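Local coordinates for protein MAR1 Ribonuclease (Caenorhabditis elegans, PDB 2B34) that is probably a hydrolase of the isochorismatase family, possibly acting as a ribonuclease, at residues A[29-43]-A[132-144]. Numbering follows the deposited sequence.
Sequences NIKYFPEIITTSRRL and VVDAVSSRSHTDR
Lys31 lays its aliphatic chain over one face of the His141 ring. Its CG stands 3.9 Å from the ring centroid, a CH-pi contact. The bend at chi2 (-64°) carries CD on across that face. The backbone of Lys31 is held at both its N and its O: the N donates to Ser138 O at 2.9 Å, and the O accepts from Ser137 OG at 2.6 Å. The hydroxyl reaches that carbonyl because OG lies anti to the backbone N of Ser137 (chi1 -166°). Tyr32 meets His141 rim to rim, with the planes at 55°. CD2 of Tyr32 also touches Arg144 NH1.

Arg144 runs extended from CG to NE and reaches the corner at 133-135. NH2 donates to Val133 O at 2.8 Å, close to the guanidinium plane. NE donates to Val136 O, on a lone pair. With an alanine in place of Arg144, both carbonyls would probably lose these donors, and a gap is likely to open beside Tyr32 and Ile36 CD1.

Ile36 presses CG1 against Ala135 C at 3.4 Å. Ser40 OG touches Ala135 CB but donates to Ile36 O, one turn back. A water joins Thr39 OG1 to Asp134 O, while the Asp134 carboxylate bonds Ser161. Further along, Leu43 CD1 meets Val132 CG1 tip to tip at a tight 3.5 Å. The guanidinium of Arg139 reaches away to a salt bridge with Glu162 of the second subunit and a hydrogen bond to Ile184 O of that same subunit.

Helix 33-49 packs on the end of strand 128-137, while the turn 30-33 leading into it meets the loop before helix 141-154, the helix-on-parallel-sheet packing of the alpha/beta isochorismatase fold.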
loop_
_atom_site.group_PDB
_atom_site.type_symbol
_atom_site.label_atom_id
_atom_site.label_comp_id
_atom_site.label_asym_id
_atom_site.label_seq_id
_atom_site.Cartn_x
_atom_site.Cartn_y
_atom_site.Cartn_z
ATOM N N ASN A 29 19.669 13.740 15.076
ATOM C CA ASN A 29 19.605 13.481 13.636
ATOM C C ASN A 29 18.566 12.442 13.238
ATOM O O ASN A 29 18.669 11.862 12.167
ATOM C CB ASN A 29 20.972 13.025 13.097
ATOM C CG ASN A 29 22.119 13.857 13.619
ATOM O OD1 ASN A 29 22.609 13.638 14.734
ATOM N ND2 ASN A 29 22.569 14.808 12.812
ATOM N N ILE A 30 17.594 12.175 14.101
ATOM C CA ILE A 30 16.567 11.169 13.806
ATOM C C ILE A 30 15.190 11.767 14.069
ATOM O O ILE A 30 14.938 12.290 15.154
ATOM C CB ILE A 30 16.751 9.867 14.667
ATOM C CG1 ILE A 30 18.101 9.169 14.389
ATOM C CG2 ILE A 30 15.573 8.905 14.485
ATOM C CD1 ILE A 30 18.231 8.467 13.022
ATOM N N LYS A 31 14.304 11.696 13.079
ATOM C CA LYS A 31 12.919 12.150 13.258
ATOM C C LYS A 31 12.261 11.359 14.378
ATOM O O LYS A 31 12.350 10.129 14.404
ATOM C CB LYS A 31 12.113 12.008 11.959
ATOM C CG LYS A 31 12.622 12.862 10.800
ATOM C CD LYS A 31 12.508 14.355 11.099
ATOM C CE LYS A 31 13.047 15.193 9.938
ATOM N NZ LYS A 31 12.540 16.594 9.999
ATOM N N TYR A 32 11.629 12.075 15.307
ATOM C CA TYR A 32 10.957 11.489 16.472
ATOM C C TYR A 32 11.870 10.615 17.339
ATOM O O TYR A 32 11.455 9.558 17.823
ATOM C CB TYR A 32 9.704 10.696 16.058
ATOM C CG TYR A 32 8.758 11.441 15.144
ATOM C CD1 TYR A 32 7.801 12.320 15.659
ATOM C CD2 TYR A 32 8.815 11.263 13.763
ATOM C CE1 TYR A 32 6.923 13.004 14.814
ATOM C CE2 TYR A 32 7.946 11.940 12.914
ATOM C CZ TYR A 32 7.005 12.807 13.444
ATOM O OH TYR A 32 6.147 13.471 12.596
ATOM N N PHE A 33 13.111 11.056 17.543
ATOM C CA PHE A 33 14.049 10.289 18.363
ATOM C C PHE A 33 13.523 10.048 19.795
ATOM O O PHE A 33 13.488 8.903 20.250
ATOM C CB PHE A 33 15.447 10.925 18.367
ATOM C CG PHE A 33 16.505 10.053 18.987
ATOM C CD1 PHE A 33 17.083 9.013 18.261
ATOM C CD2 PHE A 33 16.919 10.264 20.300
ATOM C CE1 PHE A 33 18.067 8.199 18.831
ATOM C CE2 PHE A 33 17.898 9.452 20.879
ATOM C CZ PHE A 33 18.475 8.420 20.141
ATOM N N PRO A 34 13.096 11.117 20.500
ATOM C CA PRO A 34 12.566 10.915 21.853
ATOM C C PRO A 34 11.381 9.945 21.938
ATOM O O PRO A 34 11.306 9.149 22.880
ATOM C CB PRO A 34 12.155 12.328 22.273
ATOM C CG PRO A 34 13.060 13.226 21.480
ATOM C CD PRO A 34 13.106 12.551 20.142
ATOM N N GLU A 35 10.472 10.016 20.966
ATOM C CA GLU A 35 9.287 9.146 20.918
ATOM C C GLU A 35 9.682 7.680 20.754
ATOM O O GLU A 35 9.181 6.795 21.453
ATOM C CB GLU A 35 8.372 9.562 19.755
ATOM C CG GLU A 35 7.638 10.887 19.943
ATOM C CD GLU A 35 8.397 12.103 19.424
ATOM O OE1 GLU A 35 9.641 12.078 19.354
ATOM O OE2 GLU A 35 7.738 13.107 19.092
ATOM N N ILE A 36 10.591 7.451 19.818
ATOM C CA ILE A 36 11.105 6.135 19.470
ATOM C C ILE A 36 11.857 5.477 20.634
ATOM O O ILE A 36 11.775 4.261 20.820
ATOM C CB ILE A 36 11.969 6.240 18.171
ATOM C CG1 ILE A 36 11.163 5.791 16.951
ATOM C CG2 ILE A 36 13.275 5.473 18.267
ATOM C CD1 ILE A 36 10.094 6.761 16.517
ATOM N N ILE A 37 12.564 6.289 21.416
ATOM C CA ILE A 37 13.227 5.821 22.637
ATOM C C ILE A 37 12.194 5.374 23.671
ATOM O O ILE A 37 12.288 4.268 24.205
ATOM C CB ILE A 37 14.163 6.908 23.250
ATOM C CG1 ILE A 37 15.359 7.200 22.326
ATOM C CG2 ILE A 37 14.600 6.530 24.689
ATOM C CD1 ILE A 37 16.159 5.973 21.849
ATOM N N THR A 38 11.209 6.232 23.940
ATOM C CA THR A 38 10.117 5.890 24.852
ATOM C C THR A 38 9.442 4.579 24.450
ATOM O O THR A 38 9.210 3.706 25.288
ATOM C CB THR A 38 9.062 7.027 24.939
ATOM O OG1 THR A 38 9.682 8.204 25.462
ATOM C CG2 THR A 38 7.910 6.641 25.854
ATOM N N THR A 39 9.141 4.445 23.163
ATOM C CA THR A 39 8.434 3.272 22.655
ATOM C C THR A 39 9.340 2.033 22.608
ATOM O O THR A 39 8.895 0.936 22.941
ATOM C CB THR A 39 7.787 3.564 21.287
ATOM O OG1 THR A 39 6.953 4.718 21.410
ATOM C CG2 THR A 39 6.931 2.401 20.827
ATOM N N SER A 40 10.600 2.213 22.212
ATOM C CA SER A 40 11.579 1.118 22.273
ATOM C C SER A 40 11.763 0.617 23.709
ATOM O O SER A 40 11.925 -0.581 23.926
ATOM C CB SER A 40 12.929 1.521 21.665
ATOM O OG SER A 40 12.803 1.816 20.279
ATOM N N ARG A 41 11.725 1.528 24.683
ATOM C CA ARG A 41 11.799 1.142 26.104
ATOM C C ARG A 41 10.614 0.265 26.528
ATOM O O ARG A 41 10.772 -0.639 27.352
ATOM C CB ARG A 41 11.944 2.380 27.006
ATOM C CG ARG A 41 12.001 2.111 28.529
ATOM C CD ARG A 41 13.158 1.189 28.965
ATOM N NE ARG A 41 12.973 0.744 30.349
ATOM C CZ ARG A 41 13.434 1.385 31.422
ATOM N NH1 ARG A 41 14.137 2.502 31.289
ATOM N NH2 ARG A 41 13.191 0.908 32.637
ATOM N N ARG A 42 9.437 0.518 25.953
ATOM C CA ARG A 42 8.248 -0.311 26.210
ATOM C C ARG A 42 8.446 -1.764 25.785
ATOM O O ARG A 42 8.053 -2.687 26.509
ATOM C CB ARG A 42 7.006 0.268 25.523
ATOM C CG ARG A 42 6.504 1.545 26.147
ATOM C CD ARG A 42 5.405 2.183 25.315
ATOM N NE ARG A 42 4.903 3.407 25.941
ATOM C CZ ARG A 42 3.653 3.846 25.842
ATOM N NH1 ARG A 42 2.750 3.161 25.152
ATOM N NH2 ARG A 42 3.301 4.966 26.447
ATOM N N LEU A 43 9.048 -1.958 24.611
ATOM C CA LEU A 43 9.319 -3.297 24.095
ATOM C C LEU A 43 10.410 -4.011 24.881
ATOM O O LEU A 43 10.303 -5.209 25.146
ATOM C CB LEU A 43 9.666 -3.247 22.607
ATOM C CG LEU A 43 8.384 -3.253 21.774
ATOM C CD1 LEU A 43 8.417 -2.185 20.722
ATOM C CD2 LEU A 43 8.089 -4.638 21.197
ATOM N N VAL A 132 8.433 -2.822 14.369
ATOM C CA VAL A 132 7.640 -1.943 15.227
ATOM C C VAL A 132 7.779 -0.514 14.716
ATOM O O VAL A 132 8.744 0.183 15.044
ATOM C CB VAL A 132 8.088 -2.031 16.701
ATOM C CG1 VAL A 132 7.098 -1.313 17.600
ATOM C CG2 VAL A 132 8.236 -3.484 17.126
ATOM N N VAL A 133 6.807 -0.085 13.913
ATOM C CA VAL A 133 6.900 1.174 13.168
ATOM C C VAL A 133 6.963 2.430 14.049
ATOM O O VAL A 133 7.566 3.433 13.662
ATOM C CB VAL A 133 5.761 1.309 12.103
ATOM C CG1 VAL A 133 5.859 0.200 11.056
ATOM C CG2 VAL A 133 4.377 1.321 12.755
ATOM N N ASP A 134 6.354 2.371 15.232
ATOM C CA ASP A 134 6.407 3.495 16.168
ATOM C C ASP A 134 7.669 3.501 17.051
ATOM O O ASP A 134 7.801 4.316 17.971
ATOM C CB ASP A 134 5.114 3.614 16.993
ATOM C CG ASP A 134 4.696 2.310 17.674
ATOM O OD1 ASP A 134 5.219 1.226 17.345
ATOM O OD2 ASP A 134 3.809 2.378 18.551
ATOM N N ALA A 135 8.594 2.596 16.743
ATOM C CA ALA A 135 9.874 2.501 17.433
ATOM C C ALA A 135 11.017 2.442 16.414
ATOM O O ALA A 135 12.165 2.138 16.764
ATOM C CB ALA A 135 9.888 1.281 18.344
ATOM N N VAL A 136 10.689 2.743 15.156
ATOM C CA VAL A 136 11.643 2.722 14.038
ATOM C C VAL A 136 11.555 4.042 13.257
ATOM O O VAL A 136 10.460 4.498 12.916
ATOM C CB VAL A 136 11.397 1.501 13.101
ATOM C CG1 VAL A 136 12.198 1.612 11.801
ATOM C CG2 VAL A 136 11.742 0.193 13.809
ATOM N N SER A 137 12.705 4.661 12.992
ATOM C CA SER A 137 12.742 5.950 12.298
ATOM C C SER A 137 14.054 6.204 11.534
ATOM O O SER A 137 14.987 5.403 11.609
ATOM C CB SER A 137 12.471 7.088 13.288
ATOM O OG SER A 137 12.192 8.290 12.603
ATOM N N SER A 138 14.102 7.325 10.809
ATOM C CA SER A 138 15.272 7.740 10.027
ATOM C C SER A 138 15.519 9.238 10.202
ATOM O O SER A 138 14.713 9.932 10.820
ATOM C CB SER A 138 15.053 7.458 8.535
ATOM O OG SER A 138 14.870 6.082 8.275
ATOM N N ARG A 139 16.621 9.730 9.634
ATOM C CA ARG A 139 16.899 11.169 9.586
ATOM C C ARG A 139 15.874 11.894 8.706
ATOM O O ARG A 139 15.418 12.986 9.038
ATOM C CB ARG A 139 18.332 11.427 9.096
ATOM C CG ARG A 139 18.699 12.902 8.943
ATOM C CD ARG A 139 20.195 13.116 8.668
ATOM N NE ARG A 139 20.643 12.431 7.455
ATOM C CZ ARG A 139 21.628 12.851 6.666
ATOM N NH1 ARG A 139 22.283 13.975 6.945
ATOM N NH2 ARG A 139 21.953 12.150 5.586
ATOM N N SER A 140 15.511 11.264 7.592
ATOM C CA SER A 140 14.522 11.800 6.660
ATOM C C SER A 140 13.197 11.041 6.735
ATOM O O SER A 140 13.189 9.811 6.809
ATOM C CB SER A 140 15.069 11.721 5.235
ATOM O OG SER A 140 14.019 11.802 4.291
ATOM N N HIS A 141 12.089 11.783 6.700
ATOM C CA HIS A 141 10.740 11.203 6.641
ATOM C C HIS A 141 10.533 10.294 5.425
ATOM O O HIS A 141 9.899 9.243 5.534
ATOM C CB HIS A 141 9.672 12.303 6.610
ATOM C CG HIS A 141 9.542 13.071 7.889
ATOM N ND1 HIS A 141 9.636 14.446 7.942
ATOM C CD2 HIS A 141 9.315 12.661 9.160
ATOM C CE1 HIS A 141 9.470 14.849 9.188
ATOM N NE2 HIS A 141 9.276 13.785 9.948
ATOM N N THR A 142 11.050 10.720 4.273
ATOM C CA THR A 142 10.912 9.970 3.022
ATOM C C THR A 142 11.630 8.626 3.112
ATOM O O THR A 142 11.086 7.596 2.691
ATOM C CB THR A 142 11.415 10.799 1.810
ATOM O OG1 THR A 142 10.672 12.022 1.741
ATOM C CG2 THR A 142 11.232 10.040 0.496
ATOM N N ASP A 143 12.840 8.643 3.667
ATOM C CA ASP A 143 13.625 7.425 3.892
ATOM C C ASP A 143 12.878 6.412 4.764
ATOM O O ASP A 143 12.817 5.230 4.428
ATOM C CB ASP A 143 14.988 7.769 4.514
ATOM C CG ASP A 143 16.001 8.243 3.481
ATOM O OD1 ASP A 143 15.824 7.942 2.281
ATOM O OD2 ASP A 143 16.978 8.918 3.867
ATOM N N ARG A 144 12.315 6.897 5.871
ATOM C CA ARG A 144 11.530 6.086 6.807
ATOM C C ARG A 144 10.268 5.521 6.142
ATOM O O ARG A 144 9.967 4.330 6.275
ATOM C CB ARG A 144 11.137 6.933 8.024
ATOM C CG ARG A 144 10.445 6.164 9.156
ATOM C CD ARG A 144 9.839 7.115 10.182
ATOM N NE ARG A 144 9.197 6.396 11.284
ATOM C CZ ARG A 144 8.312 6.927 12.124
ATOM N NH1 ARG A 144 7.929 8.192 11.990
ATOM N NH2 ARG A 144 7.791 6.181 13.091
HETATM O O HOH W 1 6.463 6.315 19.458
#